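Local coordinates for protein Exo-alpha-sialidase (Clostridium perfringens, PDB 2V72) that binds galactose as the family 32 carbohydrate-binding module of a large sialidase toxin, probably anchoring the enzyme to host glycans, at residues A18-A32 with W41-L55. Residues are numbered along the deposited sequence; the frame is centred on the assembly and turned at random.
With CA (calcium ion), chain B; GAL (beta-D-galactopyranose), chain C.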
# COMPACT_ATOMS: atom_id res chain seq x y z
N ALA A 18 9.68 -2.00 3.59
CA ALA A 18 8.31 -2.50 3.60
C ALA A 18 8.15 -3.74 4.49
O ALA A 18 9.10 -4.50 4.71
CB ALA A 18 7.83 -2.79 2.18
N SER A 19 6.92 -3.92 4.96
CA SER A 19 6.57 -5.00 5.86
C SER A 19 5.12 -5.36 5.62
O SER A 19 4.32 -4.48 5.31
CB SER A 19 6.76 -4.52 7.31
OG SER A 19 6.68 -5.60 8.22
N ALA A 20 4.77 -6.63 5.75
CA ALA A 20 3.37 -7.05 5.66
C ALA A 20 3.01 -8.16 6.65
O ALA A 20 3.87 -8.93 7.08
CB ALA A 20 3.04 -7.48 4.25
N THR A 21 1.73 -8.24 7.01
CA THR A 21 1.24 -9.20 7.99
C THR A 21 1.03 -10.57 7.33
O THR A 21 0.95 -11.60 8.02
CB THR A 21 -0.09 -8.72 8.61
OG1 THR A 21 -1.05 -8.48 7.57
CG2 THR A 21 0.11 -7.45 9.42
N SER A 22 0.94 -10.55 6.00
CA SER A 22 0.84 -11.76 5.18
C SER A 22 1.55 -11.53 3.85
O SER A 22 1.33 -10.50 3.19
CB SER A 22 -0.61 -12.13 4.91
OG SER A 22 -0.68 -13.32 4.15
N GLU A 23 2.40 -12.47 3.47
CA GLU A 23 3.10 -12.40 2.20
C GLU A 23 3.46 -13.77 1.67
O GLU A 23 3.98 -14.64 2.40
CB GLU A 23 4.32 -11.45 2.26
CG GLU A 23 5.43 -11.81 3.25
CD GLU A 23 6.18 -10.58 3.78
OE1 GLU A 23 6.72 -9.79 2.98
OE2 GLU A 23 6.26 -10.41 5.02
N GLU A 24 3.14 -13.98 0.40
CA GLU A 24 3.61 -15.13 -0.34
C GLU A 24 5.11 -14.98 -0.50
O GLU A 24 5.60 -13.87 -0.72
CB GLU A 24 2.92 -15.20 -1.72
CG GLU A 24 3.30 -16.41 -2.57
CD GLU A 24 3.03 -17.75 -1.88
OE1 GLU A 24 1.96 -17.93 -1.26
OE2 GLU A 24 3.91 -18.63 -1.97
N GLY A 25 5.84 -16.09 -0.37
CA GLY A 25 7.30 -16.10 -0.47
C GLY A 25 7.80 -15.41 -1.72
O GLY A 25 8.77 -14.65 -1.68
N GLN A 26 7.13 -15.68 -2.83
CA GLN A 26 7.41 -15.08 -4.14
C GLN A 26 7.03 -13.58 -4.20
O GLN A 26 7.62 -12.82 -4.97
CB GLN A 26 6.62 -15.86 -5.19
CG GLN A 26 6.56 -15.27 -6.58
CD GLN A 26 5.74 -16.12 -7.52
OE1 GLN A 26 5.78 -17.36 -7.47
NE2 GLN A 26 4.99 -15.47 -8.39
N ASP A 27 6.04 -13.19 -3.40
CA ASP A 27 5.50 -11.83 -3.39
C ASP A 27 5.68 -11.13 -2.05
O ASP A 27 4.70 -10.90 -1.34
CB ASP A 27 4.01 -11.87 -3.73
CG ASP A 27 3.73 -12.51 -5.07
OD1 ASP A 27 4.63 -12.52 -5.93
OD2 ASP A 27 2.60 -13.00 -5.27
N PRO A 28 6.93 -10.79 -1.68
CA PRO A 28 7.16 -10.14 -0.38
C PRO A 28 6.74 -8.67 -0.37
O PRO A 28 6.60 -8.06 -1.43
CB PRO A 28 8.67 -10.26 -0.19
CG PRO A 28 9.21 -10.25 -1.58
CD PRO A 28 8.19 -10.95 -2.44
N ALA A 29 6.57 -8.11 0.82
CA ALA A 29 6.27 -6.68 1.00
C ALA A 29 7.19 -5.74 0.21
O ALA A 29 6.73 -4.71 -0.30
CB ALA A 29 6.29 -6.33 2.46
N SER A 30 8.47 -6.09 0.12
CA SER A 30 9.50 -5.29 -0.53
C SER A 30 9.28 -5.13 -2.03
O SER A 30 9.77 -4.18 -2.66
CB SER A 30 10.88 -5.91 -0.28
OG SER A 30 10.97 -7.21 -0.85
N SER A 31 8.54 -6.07 -2.61
CA SER A 31 8.23 -6.04 -4.03
C SER A 31 7.17 -4.99 -4.36
O SER A 31 6.94 -4.72 -5.53
CB SER A 31 7.81 -7.42 -4.51
OG SER A 31 8.95 -8.24 -4.66
N ALA A 32 6.54 -4.42 -3.33
CA ALA A 32 5.60 -3.32 -3.51
C ALA A 32 6.31 -1.98 -3.73
O ALA A 32 5.70 -1.03 -4.22
CB ALA A 32 4.66 -3.23 -2.32
N TRP A 41 3.54 -7.19 -4.03
CA TRP A 41 3.24 -7.76 -2.73
C TRP A 41 1.90 -8.47 -2.87
O TRP A 41 0.98 -7.96 -3.51
CB TRP A 41 3.15 -6.69 -1.63
CG TRP A 41 2.46 -7.21 -0.39
CD1 TRP A 41 2.92 -8.18 0.45
CD2 TRP A 41 1.18 -6.81 0.12
NE1 TRP A 41 2.01 -8.41 1.46
CE2 TRP A 41 0.93 -7.58 1.28
CE3 TRP A 41 0.22 -5.87 -0.27
CZ2 TRP A 41 -0.23 -7.45 2.05
CZ3 TRP A 41 -0.94 -5.74 0.48
CH2 TRP A 41 -1.15 -6.52 1.64
N HIS A 42 1.79 -9.65 -2.28
CA HIS A 42 0.57 -10.43 -2.36
C HIS A 42 0.52 -11.28 -1.10
O HIS A 42 1.55 -11.81 -0.66
CB HIS A 42 0.62 -11.30 -3.63
CG HIS A 42 -0.69 -11.90 -4.03
ND1 HIS A 42 -1.41 -12.74 -3.21
CD2 HIS A 42 -1.36 -11.85 -5.21
CE1 HIS A 42 -2.49 -13.15 -3.85
NE2 HIS A 42 -2.49 -12.63 -5.07
N THR A 43 -0.67 -11.39 -0.51
CA THR A 43 -0.86 -12.25 0.65
C THR A 43 -0.67 -13.70 0.22
O THR A 43 -0.60 -13.98 -0.98
CB THR A 43 -2.23 -12.02 1.32
OG1 THR A 43 -3.28 -12.27 0.37
CG2 THR A 43 -2.34 -10.56 1.84
N LYS A 44 -0.57 -14.63 1.16
CA LYS A 44 -0.21 -16.00 0.78
C LYS A 44 -1.28 -16.72 -0.02
O LYS A 44 -2.46 -16.76 0.36
CB LYS A 44 0.35 -16.85 1.93
CG LYS A 44 -0.48 -16.94 3.18
CD LYS A 44 0.27 -17.77 4.26
CE LYS A 44 1.67 -17.22 4.55
NZ LYS A 44 2.39 -18.01 5.60
N TRP A 45 -0.84 -17.26 -1.15
CA TRP A 45 -1.71 -17.83 -2.17
C TRP A 45 -2.67 -18.91 -1.67
O TRP A 45 -3.75 -19.07 -2.23
CB TRP A 45 -0.86 -18.39 -3.30
CG TRP A 45 -0.04 -17.38 -4.07
CD1 TRP A 45 0.12 -16.04 -3.81
CD2 TRP A 45 0.76 -17.66 -5.23
NE1 TRP A 45 0.97 -15.47 -4.73
CE2 TRP A 45 1.38 -16.44 -5.61
CE3 TRP A 45 1.02 -18.81 -5.98
CZ2 TRP A 45 2.23 -16.35 -6.73
CZ3 TRP A 45 1.87 -18.72 -7.08
CH2 TRP A 45 2.46 -17.50 -7.44
N ASN A 46 -2.27 -19.64 -0.61
CA ASN A 46 -3.11 -20.72 -0.08
C ASN A 46 -4.32 -20.26 0.73
O ASN A 46 -5.08 -21.08 1.25
CB ASN A 46 -2.28 -21.78 0.68
CG ASN A 46 -1.64 -21.25 1.97
OD1 ASN A 46 -0.74 -21.89 2.51
ND2 ASN A 46 -2.10 -20.11 2.47
N GLY A 47 -4.49 -18.94 0.83
CA GLY A 47 -5.66 -18.32 1.45
C GLY A 47 -5.77 -18.49 2.95
O GLY A 47 -6.86 -18.35 3.51
N SER A 48 -4.65 -18.77 3.62
CA SER A 48 -4.66 -19.10 5.05
C SER A 48 -4.78 -17.86 5.90
O SER A 48 -5.27 -17.92 7.02
CB SER A 48 -3.42 -19.90 5.45
OG SER A 48 -2.23 -19.22 5.08
N ASP A 49 -4.30 -16.75 5.37
CA ASP A 49 -4.35 -15.48 6.06
C ASP A 49 -5.54 -14.65 5.55
O ASP A 49 -5.39 -13.80 4.67
CB ASP A 49 -3.02 -14.74 5.89
CG ASP A 49 -1.86 -15.45 6.57
OD1 ASP A 49 -2.09 -16.09 7.62
OD2 ASP A 49 -0.72 -15.36 6.06
N ALA A 50 -6.71 -14.92 6.12
CA ALA A 50 -7.93 -14.20 5.77
C ALA A 50 -7.82 -12.69 6.05
O ALA A 50 -7.14 -12.28 7.00
CB ALA A 50 -9.12 -14.79 6.52
N LEU A 51 -8.48 -11.88 5.23
CA LEU A 51 -8.50 -10.42 5.41
C LEU A 51 -9.27 -10.01 6.68
O LEU A 51 -10.13 -10.76 7.15
CB LEU A 51 -9.09 -9.72 4.17
CG LEU A 51 -8.43 -10.02 2.81
CD1 LEU A 51 -9.30 -9.54 1.66
CD2 LEU A 51 -7.01 -9.44 2.70
N PRO A 52 -8.96 -8.83 7.26
CA PRO A 52 -7.94 -7.86 6.84
C PRO A 52 -6.48 -8.29 7.01
O PRO A 52 -6.11 -8.96 7.98
CB PRO A 52 -8.23 -6.64 7.72
CG PRO A 52 -8.95 -7.15 8.88
CD PRO A 52 -9.71 -8.37 8.44
N GLN A 53 -5.67 -7.93 6.02
CA GLN A 53 -4.22 -8.00 6.10
C GLN A 53 -3.72 -6.64 5.64
O GLN A 53 -4.46 -5.91 4.98
CB GLN A 53 -3.65 -9.12 5.22
CG GLN A 53 -4.11 -10.54 5.59
CD GLN A 53 -3.58 -11.03 6.94
OE1 GLN A 53 -2.46 -10.69 7.35
NE2 GLN A 53 -4.38 -11.84 7.62
N SER A 54 -2.48 -6.30 5.97
CA SER A 54 -1.97 -4.96 5.72
C SER A 54 -0.53 -4.94 5.24
O SER A 54 0.20 -5.90 5.41
CB SER A 54 -2.10 -4.11 6.98
OG SER A 54 -1.25 -4.61 8.00
N LEU A 55 -0.15 -3.82 4.62
CA LEU A 55 1.22 -3.57 4.20
C LEU A 55 1.65 -2.26 4.83
O LEU A 55 0.99 -1.23 4.66
CB LEU A 55 1.31 -3.48 2.67
CG LEU A 55 2.58 -2.89 2.02
CD1 LEU A 55 3.73 -3.87 2.02
CD2 LEU A 55 2.30 -2.41 0.59
CA CA B . 6.85 -3.94 -7.70
C1 GAL C . -2.48 -17.19 -9.20
C2 GAL C . -1.93 -15.77 -9.34
C3 GAL C . -1.15 -15.35 -8.09
C4 GAL C . -1.91 -15.66 -6.80
C5 GAL C . -2.46 -17.08 -6.81
C6 GAL C . -3.34 -17.32 -5.58
O1 GAL C . -3.34 -17.44 -10.28
O2 GAL C . -1.12 -15.67 -10.50
O3 GAL C . -0.90 -13.97 -8.14
O4 GAL C . -2.99 -14.76 -6.65
O5 GAL C . -3.21 -17.31 -7.99
O6 GAL C . -3.55 -18.70 -5.40
O HOH W 1 0.74 -19.95 0.30
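In the galactose site of this beta-sandwich module the loop 18-32 backs the sugar-binding loop 41-55, and W45 is held between E24 and the sugar. Over one face of the indole lies E24 CG, 3.4 Å from the centroid of the five-membered ring in a CH-pi contact; galactose C4 lies over the opposite face. A bend at chi2 (57°) swings the E24 carboxylate to the backbone of W45, whose N-H donates to OE1 (W45 N to E24 OE1 2.9 Å); OE1 also accepts from a water that bridges to N46 N. At the ring's edge W45 NE1 donates to D27 OD2 (3.0 Å), which it meets from above the carboxylate plane, so the buried acid and the E24 chain together restrain the indole's rotation. The same OD2 also lies against H42 CB, and H42 in turn places NE2 2.7 Å from galactose O4; its ND1 is tied to T43 O. Deeper in, W41 NE1 donates to S22 O (2.8 Å), while A20 CB sits against the indole near NE1 and A32 CB against W41 CB, methyls small enough to fit. S22 OG joins the start of the K44-G47 turn to D49, accepting the N-H of K44 and donating to D49 OD2 (2.8 Å). T21 OG1 likewise accepts the N-H of S54 and donates to Q53 OE1 (2.6 Å), closing the end of antiparallel strands 17-20 and 53-59. R73, N78 and F133 complete the pocket, an aromatic platform beside polar groups, typical of galactose-binding CBM32 modules.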